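Local coordinates for endo-1,3-beta-glucanase, family GH16 (Zobellia galactanivorans, PDB 4CRQ), which probably hydrolyses internal beta-1,3-glucosidic bonds of laminarin-type glucans, this chain being the catalytic family 16 module of a longer protein, at residues N166-F171 with V180-G185; F77-I82 with V161-N166; E115-S120 with T131-D136; A97-G102 with F197-M202. The protein carries 1 engineered substitution. All blocks are in the same frame, centred on the assembly; numbering follows the deposited sequence.

Contact 1. Residues N166-F171 with V180-G185; sequences NSIKWF and VDISNG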
loop_
_atom_site.group_PDB
_atom_site.type_symbol
_atom_site.label_atom_id
_atom_site.label_comp_id
_atom_site.label_asym_id
_atom_site.label_seq_id
_atom_site.Cartn_x
_atom_site.Cartn_y
_atom_site.Cartn_z
ATOM N N ASN A 166 3.957 20.371 5.641
ATOM C CA ASN A 166 3.304 20.554 6.956
ATOM C C ASN A 166 2.333 19.476 7.419
ATOM O O ASN A 166 2.082 19.357 8.628
ATOM C CB ASN A 166 2.567 21.901 6.971
ATOM C CG ASN A 166 3.510 23.075 6.867
ATOM O OD1 ASN A 166 4.567 23.098 7.500
ATOM N ND2 ASN A 166 3.138 24.059 6.062
ATOM N N SER A 167 1.783 18.694 6.492
ATOM C CA SER A 167 0.776 17.704 6.869
ATOM C C SER A 167 0.643 16.580 5.871
ATOM O O SER A 167 1.114 16.701 4.742
ATOM C CB SER A 167 -0.603 18.390 6.988
ATOM O OG SER A 167 -1.014 18.910 5.729
ATOM N N ILE A 168 0.008 15.488 6.296
ATOM C CA ILE A 168 -0.444 14.433 5.361
ATOM C C ILE A 168 -1.935 14.346 5.654
ATOM O O ILE A 168 -2.340 14.270 6.831
ATOM C CB ILE A 168 0.262 13.079 5.542
ATOM C CG1 ILE A 168 1.768 13.243 5.299
ATOM C CG2 ILE A 168 -0.334 11.996 4.619
ATOM C CD1 ILE A 168 2.640 12.109 5.817
ATOM N N LYS A 169 -2.735 14.339 4.594
ATOM C CA LYS A 169 -4.185 14.186 4.700
ATOM C C LYS A 169 -4.580 12.961 3.887
ATOM O O LYS A 169 -4.032 12.759 2.794
ATOM C CB LYS A 169 -4.914 15.440 4.193
ATOM C CG LYS A 169 -4.601 16.744 4.939
ATOM C CD LYS A 169 -5.191 17.906 4.153
ATOM C CE LYS A 169 -4.593 19.264 4.510
ATOM N NZ LYS A 169 -5.389 19.997 5.508
ATOM N N TRP A 170 -5.532 12.167 4.392
ATOM C CA TRP A 170 -6.049 10.984 3.688
ATOM C C TRP A 170 -7.471 11.200 3.243
ATOM O O TRP A 170 -8.257 11.881 3.933
ATOM C CB TRP A 170 -6.040 9.747 4.587
ATOM C CG TRP A 170 -4.693 9.176 4.916
ATOM C CD1 TRP A 170 -4.090 8.049 4.367
ATOM C CD2 TRP A 170 -3.732 9.687 5.900
ATOM N NE1 TRP A 170 -2.858 7.836 4.913
ATOM C CE2 TRP A 170 -2.577 8.782 5.848
ATOM C CE3 TRP A 170 -3.712 10.771 6.796
ATOM C CZ2 TRP A 170 -1.455 8.964 6.662
ATOM C CZ3 TRP A 170 -2.581 10.944 7.611
ATOM C CH2 TRP A 170 -1.477 10.060 7.540
ATOM N N PHE A 171 -7.813 10.585 2.107
ATOM C CA PHE A 171 -9.132 10.695 1.492
ATOM C C PHE A 171 -9.567 9.384 0.869
ATOM O O PHE A 171 -8.721 8.612 0.389
ATOM C CB PHE A 171 -9.113 11.732 0.351
ATOM C CG PHE A 171 -8.542 13.091 0.735
ATOM C CD1 PHE A 171 -7.148 13.318 0.702
ATOM C CD2 PHE A 171 -9.380 14.150 1.126
ATOM C CE1 PHE A 171 -6.610 14.564 1.047
ATOM C CE2 PHE A 171 -8.842 15.404 1.476
ATOM C CZ PHE A 171 -7.461 15.611 1.438
ATOM N N VAL A 180 -2.369 14.249 9.806
ATOM C CA VAL A 180 -1.239 14.273 10.733
ATOM C C VAL A 180 -0.441 15.541 10.440
ATOM O O VAL A 180 -0.237 15.920 9.279
ATOM C CB VAL A 180 -0.298 13.025 10.710
ATOM C CG1 VAL A 180 -1.000 11.817 11.263
ATOM C CG2 VAL A 180 0.276 12.720 9.326
ATOM N N ASP A 181 -0.014 16.184 11.517
ATOM C CA ASP A 181 0.837 17.338 11.460
ATOM C C ASP A 181 2.281 16.805 11.387
ATOM O O ASP A 181 2.701 15.968 12.203
ATOM C CB ASP A 181 0.534 18.223 12.682
ATOM C CG ASP A 181 1.505 19.390 12.870
ATOM O OD1 ASP A 181 2.232 19.790 11.930
ATOM O OD2 ASP A 181 1.526 19.930 14.004
ATOM N N ILE A 182 3.021 17.273 10.387
ATOM C CA ILE A 182 4.450 16.927 10.246
ATOM C C ILE A 182 5.335 18.197 10.226
ATOM O O ILE A 182 6.551 18.083 10.065
ATOM C CB ILE A 182 4.760 15.967 9.031
ATOM C CG1 ILE A 182 4.399 16.600 7.669
ATOM C CG2 ILE A 182 4.105 14.588 9.225
ATOM C CD1 ILE A 182 5.067 15.953 6.459
ATOM N N SER A 183 4.738 19.388 10.389
ATOM C CA SER A 183 5.486 20.668 10.303
ATOM C C SER A 183 6.692 20.693 11.255
ATOM O O SER A 183 6.581 20.337 12.444
ATOM C CB SER A 183 4.589 21.893 10.512
ATOM O OG SER A 183 3.944 21.847 11.763
ATOM N N ASN A 184 7.836 21.101 10.692
ATOM C CA ASN A 184 9.133 21.214 11.403
ATOM C C ASN A 184 9.599 19.914 12.089
ATOM O O ASN A 184 10.411 19.948 13.025
ATOM C CB ASN A 184 9.106 22.418 12.382
ATOM C CG ASN A 184 8.805 23.731 11.680
ATOM O OD1 ASN A 184 7.864 24.434 12.049
ATOM N ND2 ASN A 184 9.595 24.065 10.654
ATOM N N GLY A 185 9.079 18.781 11.610
ATOM C CA GLY A 185 9.406 17.471 12.153
ATOM C C GLY A 185 8.927 17.225 13.575
ATOM O O GLY A 185 9.555 16.436 14.293
#

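Contact 2. Residues F77-I82 with V161-N166; sequences FKYGKI and VEWDAN. With EDO (1,2-ethanediol), chain I.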
loop_
_atom_site.group_PDB
_atom_site.type_symbol
_atom_site.label_atom_id
_atom_site.label_comp_id
_atom_site.label_asym_id
_atom_site.label_seq_id
_atom_site.Cartn_x
_atom_site.Cartn_y
_atom_site.Cartn_z
ATOM N N PHE A 77 9.034 10.297 -4.880
ATOM C CA PHE A 77 8.395 11.609 -4.759
ATOM C C PHE A 77 8.607 12.201 -3.417
ATOM O O PHE A 77 8.531 11.482 -2.416
ATOM C CB PHE A 77 6.852 11.471 -5.015
ATOM C CG PHE A 77 6.545 10.734 -6.287
ATOM C CD1 PHE A 77 6.591 11.403 -7.552
ATOM C CD2 PHE A 77 6.282 9.341 -6.257
ATOM C CE1 PHE A 77 6.330 10.699 -8.726
ATOM C CE2 PHE A 77 6.034 8.641 -7.442
ATOM C CZ PHE A 77 6.065 9.317 -8.672
ATOM N N LYS A 78 8.853 13.512 -3.400
ATOM C CA LYS A 78 8.864 14.285 -2.154
ATOM C C LYS A 78 7.674 15.233 -2.253
ATOM O O LYS A 78 7.712 16.197 -2.998
ATOM C CB LYS A 78 10.182 15.020 -1.935
ATOM C CG LYS A 78 10.223 15.848 -0.659
ATOM C CD LYS A 78 11.588 16.513 -0.546
ATOM C CE LYS A 78 11.564 17.641 0.451
ATOM N NZ LYS A 78 12.943 18.043 0.826
ATOM N N TYR A 79 6.613 14.931 -1.491
ATOM C CA TYR A 79 5.312 15.652 -1.483
ATOM C C TYR A 79 4.482 15.284 -2.714
ATOM O O TYR A 79 5.020 14.817 -3.713
ATOM C CB TYR A 79 5.428 17.189 -1.354
ATOM C CG TYR A 79 6.422 17.641 -0.313
ATOM C CD1 TYR A 79 6.416 17.084 0.993
ATOM C CD2 TYR A 79 7.359 18.638 -0.618
ATOM C CE1 TYR A 79 7.335 17.495 1.946
ATOM C CE2 TYR A 79 8.274 19.061 0.330
ATOM C CZ TYR A 79 8.254 18.491 1.601
ATOM O OH TYR A 79 9.171 18.939 2.480
ATOM N N GLY A 80 3.174 15.493 -2.607
ATOM C CA GLY A 80 2.260 15.349 -3.717
ATOM C C GLY A 80 0.904 14.839 -3.351
ATOM O O GLY A 80 0.633 14.556 -2.174
ATOM N N LYS A 81 0.041 14.737 -4.360
ATOM C CA LYS A 81 -1.253 14.069 -4.193
ATOM C C LYS A 81 -0.980 12.704 -4.836
ATOM O O LYS A 81 -0.714 12.644 -6.057
ATOM C CB LYS A 81 -2.374 14.814 -4.883
ATOM C CG LYS A 81 -3.693 14.096 -4.841
ATOM C CD LYS A 81 -4.747 14.974 -5.494
ATOM C CE LYS A 81 -6.013 14.178 -5.721
ATOM N NZ LYS A 81 -7.071 14.972 -6.399
ATOM N N ILE A 82 -1.019 11.624 -4.047
ATOM C CA ILE A 82 -0.662 10.286 -4.532
ATOM C C ILE A 82 -1.941 9.474 -4.430
ATOM O O ILE A 82 -2.534 9.334 -3.314
ATOM C CB ILE A 82 0.492 9.655 -3.717
ATOM C CG1 ILE A 82 1.774 10.525 -3.806
ATOM C CG2 ILE A 82 0.800 8.217 -4.178
ATOM C CD1 ILE A 82 2.040 11.353 -2.576
ATOM N N VAL A 161 -3.679 10.376 -0.712
ATOM C CA VAL A 161 -3.157 11.229 0.334
ATOM C C VAL A 161 -2.709 12.519 -0.293
ATOM O O VAL A 161 -2.202 12.487 -1.424
ATOM C CB VAL A 161 -1.963 10.623 1.135
ATOM C CG1 VAL A 161 -2.448 9.506 2.030
ATOM C CG2 VAL A 161 -0.788 10.219 0.212
ATOM N N GLU A 162 -2.893 13.633 0.406
ATOM C CA GLU A 162 -2.249 14.903 0.031
ATOM C C GLU A 162 -1.156 15.133 1.070
ATOM O O GLU A 162 -1.439 15.226 2.273
ATOM C CB GLU A 162 -3.214 16.072 0.006
ATOM C CG GLU A 162 -4.138 16.064 -1.188
ATOM C CD GLU A 162 -5.179 17.170 -1.163
ATOM O OE1 GLU A 162 -5.262 17.967 -0.195
ATOM O OE2 GLU A 162 -5.940 17.233 -2.141
ATOM N N TRP A 163 0.084 15.213 0.592
ATOM C CA TRP A 163 1.259 15.323 1.428
ATOM C C TRP A 163 2.033 16.563 1.090
ATOM O O TRP A 163 2.449 16.695 -0.038
ATOM C CB TRP A 163 2.055 14.043 1.196
ATOM C CG TRP A 163 3.475 13.955 1.696
ATOM C CD1 TRP A 163 4.039 14.534 2.844
ATOM C CD2 TRP A 163 4.547 13.199 1.078
ATOM N NE1 TRP A 163 5.366 14.199 2.960
ATOM C CE2 TRP A 163 5.739 13.394 1.924
ATOM C CE3 TRP A 163 4.647 12.397 -0.070
ATOM C CZ2 TRP A 163 6.966 12.807 1.616
ATOM C CZ3 TRP A 163 5.892 11.815 -0.372
ATOM C CH2 TRP A 163 7.026 12.018 0.458
ATOM N N ASP A 164 2.204 17.476 2.046
ATOM C CA ASP A 164 3.042 18.670 1.837
ATOM C C ASP A 164 4.069 18.748 2.980
ATOM O O ASP A 164 4.164 17.824 3.812
ATOM C CB ASP A 164 2.185 19.940 1.708
ATOM C CG ASP A 164 1.367 20.246 2.941
ATOM O OD1 ASP A 164 1.709 19.887 4.086
ATOM O OD2 ASP A 164 0.336 20.880 2.698
ATOM N N ALA A 165 4.825 19.841 3.036
ATOM C CA ALA A 165 5.831 20.015 4.087
ATOM C C ALA A 165 5.239 20.032 5.518
ATOM O O ALA A 165 5.938 19.728 6.485
ATOM C CB ALA A 165 6.640 21.279 3.824
ATOM N N ASN A 166 3.957 20.371 5.641
ATOM C CA ASN A 166 3.304 20.554 6.956
ATOM C C ASN A 166 2.333 19.476 7.419
ATOM O O ASN A 166 2.082 19.357 8.628
ATOM C CB ASN A 166 2.567 21.901 6.971
ATOM C CG ASN A 166 3.510 23.075 6.867
ATOM O OD1 ASN A 166 4.567 23.098 7.500
ATOM N ND2 ASN A 166 3.138 24.059 6.062
HETATM C C1 EDO I . -5.418 16.773 -9.189
HETATM O O1 EDO I . -6.390 15.908 -8.620
HETATM C C2 EDO I . -5.993 17.473 -10.411
HETATM O O2 EDO I . -7.087 18.261 -9.968
#

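Contact 3. Residues E115-S120 with T131-D136; sequences EIDIMS and TIHWSD. Engineered in segment 115-120: S120 (natural residue Glu).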
loop_
_atom_site.group_PDB
_atom_site.type_symbol
_atom_site.label_atom_id
_atom_site.label_comp_id
_atom_site.label_asym_id
_atom_site.label_seq_id
_atom_site.Cartn_x
_atom_site.Cartn_y
_atom_site.Cartn_z
ATOM N N GLU A 115 6.791 5.478 6.703
ATOM C CA GLU A 115 5.847 4.742 5.894
ATOM C C GLU A 115 4.533 5.491 5.860
ATOM O O GLU A 115 4.033 5.917 6.898
ATOM C CB GLU A 115 5.631 3.352 6.491
ATOM C CG GLU A 115 4.614 2.463 5.748
ATOM C CD GLU A 115 4.362 1.110 6.420
ATOM O OE1 GLU A 115 5.206 0.623 7.202
ATOM O OE2 GLU A 115 3.306 0.489 6.179
ATOM N N ILE A 116 3.958 5.625 4.669
ATOM C CA ILE A 116 2.636 6.237 4.497
ATOM C C ILE A 116 1.739 5.157 3.911
ATOM O O ILE A 116 1.931 4.755 2.762
ATOM C CB ILE A 116 2.630 7.485 3.568
ATOM C CG1 ILE A 116 3.682 8.533 4.013
ATOM C CG2 ILE A 116 1.199 8.099 3.494
ATOM C CD1 ILE A 116 3.850 9.696 3.037
ATOM N N ASP A 117 0.782 4.677 4.707
ATOM C CA ASP A 117 -0.218 3.725 4.226
ATOM C C ASP A 117 -1.409 4.536 3.721
ATOM O O ASP A 117 -2.153 5.107 4.519
ATOM C CB ASP A 117 -0.630 2.739 5.334
ATOM C CG ASP A 117 0.553 1.960 5.887
ATOM O OD1 ASP A 117 1.421 1.546 5.094
ATOM O OD2 ASP A 117 0.633 1.743 7.112
ATOM N N ILE A 118 -1.571 4.587 2.390
ATOM C CA ILE A 118 -2.639 5.386 1.765
ATOM C C ILE A 118 -3.976 4.659 1.938
ATOM O O ILE A 118 -4.991 5.263 2.319
ATOM C CB ILE A 118 -2.312 5.688 0.285
ATOM C CG1 ILE A 118 -0.962 6.416 0.231
ATOM C CG2 ILE A 118 -3.457 6.482 -0.356
ATOM C CD1 ILE A 118 -0.465 6.616 -1.178
ATOM N N MET A 119 -3.967 3.356 1.653
ATOM C CA MET A 119 -5.133 2.521 1.863
ATOM C C MET A 119 -4.655 1.161 2.359
ATOM O O MET A 119 -3.721 0.601 1.779
ATOM C CB MET A 119 -5.926 2.354 0.545
ATOM C CG MET A 119 -7.177 1.445 0.638
ATOM S SD MET A 119 -6.876 -0.344 0.742
ATOM C CE MET A 119 -6.077 -0.691 -0.837
ATOM N N SER A 120 -5.281 0.648 3.427
ATOM C CA SER A 120 -5.144 -0.785 3.753
ATOM C C SER A 120 -6.529 -1.261 4.219
ATOM O O SER A 120 -7.353 -0.475 4.700
ATOM C CB SER A 120 -4.035 -1.072 4.762
ATOM O OG SER A 120 -4.319 -0.457 5.990
ATOM N N THR A 131 -2.661 5.345 7.540
ATOM C CA THR A 131 -1.758 5.322 8.687
ATOM C C THR A 131 -0.355 5.794 8.308
ATOM O O THR A 131 0.043 5.689 7.136
ATOM C CB THR A 131 -1.663 3.842 9.228
ATOM O OG1 THR A 131 -2.944 3.179 9.131
ATOM C CG2 THR A 131 -1.143 3.729 10.696
ATOM N N ILE A 132 0.380 6.342 9.281
ATOM C CA ILE A 132 1.833 6.541 9.135
ATOM C C ILE A 132 2.547 5.708 10.214
ATOM O O ILE A 132 1.998 5.500 11.316
ATOM C CB ILE A 132 2.337 8.019 9.178
ATOM C CG1 ILE A 132 1.814 8.783 10.419
ATOM C CG2 ILE A 132 2.000 8.707 7.852
ATOM C CD1 ILE A 132 2.616 10.025 10.734
ATOM N N HIS A 133 3.748 5.242 9.883
ATOM C CA HIS A 133 4.651 4.563 10.816
ATOM C C HIS A 133 5.987 5.243 10.726
ATOM O O HIS A 133 6.442 5.576 9.613
ATOM C CB HIS A 133 4.776 3.069 10.523
ATOM C CG HIS A 133 3.494 2.285 10.723
ATOM N ND1 HIS A 133 2.600 2.081 9.729
ATOM C CD2 HIS A 133 2.986 1.638 11.846
ATOM C CE1 HIS A 133 1.567 1.348 10.199
ATOM N NE2 HIS A 133 1.803 1.080 11.495
ATOM N N TRP A 134 6.639 5.474 11.868
ATOM C CA TRP A 134 7.947 6.138 11.877
ATOM C C TRP A 134 8.689 5.836 13.161
ATOM O O TRP A 134 8.123 5.167 14.047
ATOM C CB TRP A 134 7.784 7.651 11.613
ATOM C CG TRP A 134 7.244 8.496 12.754
ATOM C CD1 TRP A 134 7.965 9.398 13.543
ATOM C CD2 TRP A 134 5.864 8.555 13.275
ATOM N NE1 TRP A 134 7.159 9.993 14.483
ATOM C CE2 TRP A 134 5.885 9.538 14.381
ATOM C CE3 TRP A 134 4.651 7.917 12.953
ATOM C CZ2 TRP A 134 4.727 9.849 15.124
ATOM C CZ3 TRP A 134 3.492 8.241 13.704
ATOM C CH2 TRP A 134 3.532 9.184 14.762
ATOM N N SER A 135 9.945 6.305 13.276
ATOM C CA SER A 135 10.713 6.222 14.482
ATOM C C SER A 135 10.640 7.624 15.119
ATOM O O SER A 135 11.117 8.600 14.517
ATOM C CB SER A 135 12.176 5.786 14.221
ATOM O OG SER A 135 12.916 5.611 15.430
ATOM N N ASP A 136 10.045 7.727 16.317
ATOM C CA ASP A 136 9.834 9.035 16.993
ATOM C C ASP A 136 11.139 9.601 17.601
ATOM O O ASP A 136 12.193 8.961 17.468
ATOM C CB ASP A 136 8.671 8.961 18.027
ATOM C CG ASP A 136 9.005 8.138 19.306
ATOM O OD1 ASP A 136 10.175 7.768 19.592
ATOM O OD2 ASP A 136 8.046 7.864 20.057
#

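Contact 4. Residues A97-G102 with F197-M202; sequences AFWMLG and FILLNM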
loop_
_atom_site.group_PDB
_atom_site.type_symbol
_atom_site.label_atom_id
_atom_site.label_comp_id
_atom_site.label_asym_id
_atom_site.label_seq_id
_atom_site.Cartn_x
_atom_site.Cartn_y
_atom_site.Cartn_z
ATOM N N ALA A 97 -3.056 -3.505 0.151
ATOM C CA ALA A 97 -2.533 -2.195 0.581
ATOM C C ALA A 97 -1.942 -1.395 -0.567
ATOM O O ALA A 97 -1.445 -1.992 -1.523
ATOM C CB ALA A 97 -1.482 -2.359 1.699
ATOM N N PHE A 98 -2.002 -0.063 -0.434
ATOM C CA PHE A 98 -1.447 0.893 -1.373
ATOM C C PHE A 98 -0.704 1.832 -0.443
ATOM O O PHE A 98 -1.323 2.469 0.415
ATOM C CB PHE A 98 -2.596 1.580 -2.096
ATOM C CG PHE A 98 -2.220 2.836 -2.903
ATOM C CD1 PHE A 98 -1.039 2.949 -3.703
ATOM C CD2 PHE A 98 -3.125 3.934 -2.904
ATOM C CE1 PHE A 98 -0.774 4.119 -4.444
ATOM C CE2 PHE A 98 -2.861 5.101 -3.627
ATOM C CZ PHE A 98 -1.680 5.195 -4.402
ATOM N N TRP A 99 0.617 1.909 -0.593
ATOM C CA TRP A 99 1.439 2.589 0.406
ATOM C C TRP A 99 2.746 3.108 -0.088
ATOM O O TRP A 99 3.028 2.998 -1.284
ATOM C CB TRP A 99 1.606 1.668 1.622
ATOM C CG TRP A 99 2.113 0.261 1.361
ATOM C CD1 TRP A 99 1.585 -0.722 0.514
ATOM C CD2 TRP A 99 3.253 -0.376 2.008
ATOM N NE1 TRP A 99 2.311 -1.885 0.588
ATOM C CE2 TRP A 99 3.336 -1.739 1.468
ATOM C CE3 TRP A 99 4.195 0.038 2.949
ATOM C CZ2 TRP A 99 4.328 -2.632 1.877
ATOM C CZ3 TRP A 99 5.175 -0.860 3.357
ATOM C CH2 TRP A 99 5.247 -2.168 2.833
ATOM N N MET A 100 3.547 3.692 0.806
ATOM C CA MET A 100 4.806 4.341 0.407
ATOM C C MET A 100 5.831 4.142 1.498
ATOM O O MET A 100 5.481 4.087 2.684
ATOM C CB MET A 100 4.610 5.857 0.209
ATOM C CG MET A 100 3.467 6.224 -0.746
ATOM S SD MET A 100 3.305 8.000 -0.990
ATOM C CE MET A 100 4.624 8.302 -2.161
ATOM N N LEU A 101 7.091 4.029 1.107
ATOM C CA LEU A 101 8.216 3.927 2.061
ATOM C C LEU A 101 9.322 4.908 1.700
ATOM O O LEU A 101 9.529 5.173 0.508
ATOM C CB LEU A 101 8.796 2.510 2.046
ATOM C CG LEU A 101 8.015 1.384 2.752
ATOM C CD1 LEU A 101 8.510 0.010 2.312
ATOM C CD2 LEU A 101 8.058 1.504 4.266
ATOM N N GLY A 102 10.069 5.421 2.685
ATOM C CA GLY A 102 11.162 6.349 2.377
ATOM C C GLY A 102 12.261 5.655 1.585
ATOM O O GLY A 102 12.616 4.496 1.884
ATOM N N PHE A 197 9.033 6.020 -2.251
ATOM C CA PHE A 197 8.587 5.239 -3.418
ATOM C C PHE A 197 7.217 4.594 -3.086
ATOM O O PHE A 197 6.811 4.548 -1.905
ATOM C CB PHE A 197 9.633 4.205 -3.871
ATOM C CG PHE A 197 10.014 3.183 -2.814
ATOM C CD1 PHE A 197 9.284 1.971 -2.670
ATOM C CD2 PHE A 197 11.126 3.406 -1.961
ATOM C CE1 PHE A 197 9.648 1.018 -1.707
ATOM C CE2 PHE A 197 11.487 2.453 -0.983
ATOM C CZ PHE A 197 10.744 1.260 -0.864
ATOM N N ILE A 198 6.511 4.096 -4.101
ATOM C CA ILE A 198 5.155 3.536 -3.953
ATOM C C ILE A 198 5.162 1.994 -3.979
ATOM O O ILE A 198 6.002 1.397 -4.715
ATOM C CB ILE A 198 4.270 4.084 -5.095
ATOM C CG1 ILE A 198 4.104 5.609 -4.946
ATOM C CG2 ILE A 198 2.865 3.425 -5.116
ATOM C CD1 ILE A 198 3.508 6.333 -6.158
ATOM N N LEU A 199 4.236 1.378 -3.227
ATOM C CA LEU A 199 4.044 -0.078 -3.223
ATOM C C LEU A 199 2.572 -0.416 -3.363
ATOM O O LEU A 199 1.689 0.331 -2.890
ATOM C CB LEU A 199 4.546 -0.713 -1.903
ATOM C CG LEU A 199 6.013 -0.437 -1.509
ATOM C CD1 LEU A 199 6.109 0.731 -0.540
ATOM C CD2 LEU A 199 6.644 -1.658 -0.859
ATOM N N LEU A 200 2.330 -1.553 -4.025
ATOM C CA LEU A 200 1.010 -2.189 -4.099
ATOM C C LEU A 200 1.195 -3.650 -3.778
ATOM O O LEU A 200 2.138 -4.291 -4.278
ATOM C CB LEU A 200 0.429 -2.061 -5.520
ATOM C CG LEU A 200 -0.102 -0.686 -5.913
ATOM C CD1 LEU A 200 -0.291 -0.677 -7.418
ATOM C CD2 LEU A 200 -1.403 -0.324 -5.188
ATOM N N ASN A 201 0.287 -4.207 -2.978
ATOM C CA ASN A 201 0.350 -5.657 -2.691
ATOM C C ASN A 201 -0.956 -6.179 -2.187
ATOM O O ASN A 201 -1.857 -5.391 -1.802
ATOM C CB ASN A 201 1.432 -5.974 -1.615
ATOM C CG ASN A 201 1.023 -5.477 -0.211
ATOM O OD1 ASN A 201 1.086 -4.277 0.049
ATOM N ND2 ASN A 201 0.585 -6.382 0.677
ATOM N N MET A 202 -1.074 -7.510 -2.162
ATOM C CA MET A 202 -2.164 -8.100 -1.389
ATOM C C MET A 202 -1.589 -9.267 -0.582
ATOM O O MET A 202 -1.182 -10.284 -1.172
ATOM C CB MET A 202 -3.360 -8.541 -2.238
ATOM C CG MET A 202 -4.535 -9.018 -1.344
ATOM S SD MET A 202 -6.130 -8.979 -2.217
ATOM C CE MET A 202 -5.799 -9.907 -3.729
#

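Contact 1. Residues N166-F171 with V180-G185
V180 forms an antiparallel hydrogen-bonded pair with I168: V180 N to I168 O is 3.0 Å, and I168 N gives a matching bond to V180 O. CG1 of V180 lies anti to the carbonyl carbon (chi1 -69°), which puts CG2 between the backbone N and the carbonyl carbon, turned to I168 and W170. CG2 reaches the rim of the indole, near its plane, 3.7 Å from CH2 of W170. It also lies 3.8 Å from CB of I168. The indole NE1 donates to the carbonyl of D117. A serine replacing W170 would probably leave D117 O without this donor and open a gap beside V180. D181 faces S167 in a non-hydrogen-bonded pair. Its OD1 takes two bonds from S183: OG arrives on the syn lone pair at 2.7 Å, and N comes on the anti side, tilted out of the carboxylate plane, at 3.0 Å. I182 N bonds N166 O at 2.9 Å from well above the carbonyl plane. CG1 of I182 packs 3.6 Å from the backbone N of S167, and S183 CB sits 3.2 Å from N166 OD1. The arrangement is an antiparallel beta hairpin, strands 167-172 and 175-181, whose second strand runs out in an Asx turn at D181.

Contact 2. Residues F77-I82 with V161-N166
W163 sets its CG opposite the backbone N (chi1 168°), and Y79 keeps its CG beside its own N (chi1 -44°). These torsions bring the two rings into a T-shaped stack. It closes one end of the antiparallel strand pair 80-87 and 156-163, part of the beta-sandwich jelly roll of family 16. The edge of Y79 points at the face of the W163 five-membered ring, with centroids 5.2 Å apart and planes at 76°. CA of Y79 lies over the same ring as a CH-pi contact. Y79 N stands 3.3 Å above the indole plane, toward the rim. At the indole edge, CD1 of I82 is 3.8 Å from CE3 of W163. The indole NE1 donates to F192 O. If a leucine stood at W163, the Y79 edge would probably lose the face it leans on, and F192 O its donor. Paired backbone bonds join G80 with W163 and I82 with V161. On the other face of the strands, K81 and E162 run side by side, with CG atoms 4.2 Å apart. K81 NZ bonds O1 of a 1,2-ethanediol, probably from the crystallisation liquor. The Y79 hydroxyl bonds Q193 OE1. The Y79 ring itself is covered on both faces: K78 CG sits 3.8 Å over its centre, and A165 N lies 3.6 Å above the opposite face, toward the rim.

Contact 3. Residues E115-S120 with T131-D136
The H133 ring receives D117 at its edge, with OD2 of D117 in the ring plane and 3.2 Å from CE1 of H133. D117 CG lies anti to the carbonyl carbon (chi1 -58°), which carries OD2 to this edge. The two side chains cross at about a right angle, carboxylate and ring planes 60° apart. E115 instead runs alongside H133, pointing the same way, its carboxylate turned 37° from the ring. The two acid groups are close: E115 OE2 is 2.4 Å from D117 OD1. E115 OE1 accepts from W110 NE1. On the reverse side of the strands, I116 CG1 touches I132 CG2 at 4.2 Å. Backbone bonds join E115 with H133 and D117 with T131. After D117 the chain turns a corner, and I118 and M119 form a classic beta bulge opposite F98. The bulge brings S120, an engineered serine where the natural residue is Glu, back to the face of E115 and D117. The sequence fits the ExDxxE signature of family 16, in which the first Glu is the nucleophile and the last the acid/base. The row of acid groups is thus consistent with the catalytic centre, and the substitution removes its last carboxylate.

Contact 4. Residues A97-G102 with F197-M202
Two long antiparallel strands, 94-102 and 196-204, pair here in the middle of the family 16 jelly roll. Six backbone bonds join A97 with N201, W99 with L199 and L101 with F197. A seventh comes from side chains: W99 NE1 donates to N201 OD1 at 2.7 Å, with indole and amide planes 74° apart. N201 can reach it because its CG lies between the backbone N and carbonyl carbon (chi1 70°). L199 CB stands 3.5 Å above the W99 ring plane, a CH-pi contact with the five-membered ring. Farther along this side, L101 CB is 3.7 Å from F197 CZ. The reverse side is apolar. F98 CD1 touches L200 CD2 at 3.6 Å, and M100 CE meets I198 CG1 at 3.9 Å. This apolar side packs on I82 of strand 80-87 and V227 and V229 of strand 220-231. W99, L199 and N201 touch R68 of strand 62-70. Strands 115-117 and 119-120 border 94-102, and strand 62-70 borders 196-204.

How the contacts relate
Contact 3 adjoins contact 4 through two probable backbone bonds, I116 O to M100 N at 2.8 Å and M119 O to F98 N at 2.9 Å. The probable catalytic face of 115-120 thus lies beside W99, whose CE3 is 3.4 Å from E115 OE2. Contacts 1 and 2 share N166 and sit side by side, centres 9 Å apart, with K169 O 2.8 Å from E162 N. I82 of contact 2, on strand 80-87, packs against contacts 3 and 4: its CG2 is 3.6 Å from I118 CD1 of contact 3 and 3.8 Å from I198 CD1 of contact 4. Contacts 1 and 4 do not touch. The bound calcium ion is about 11 Å from the L200 side chain.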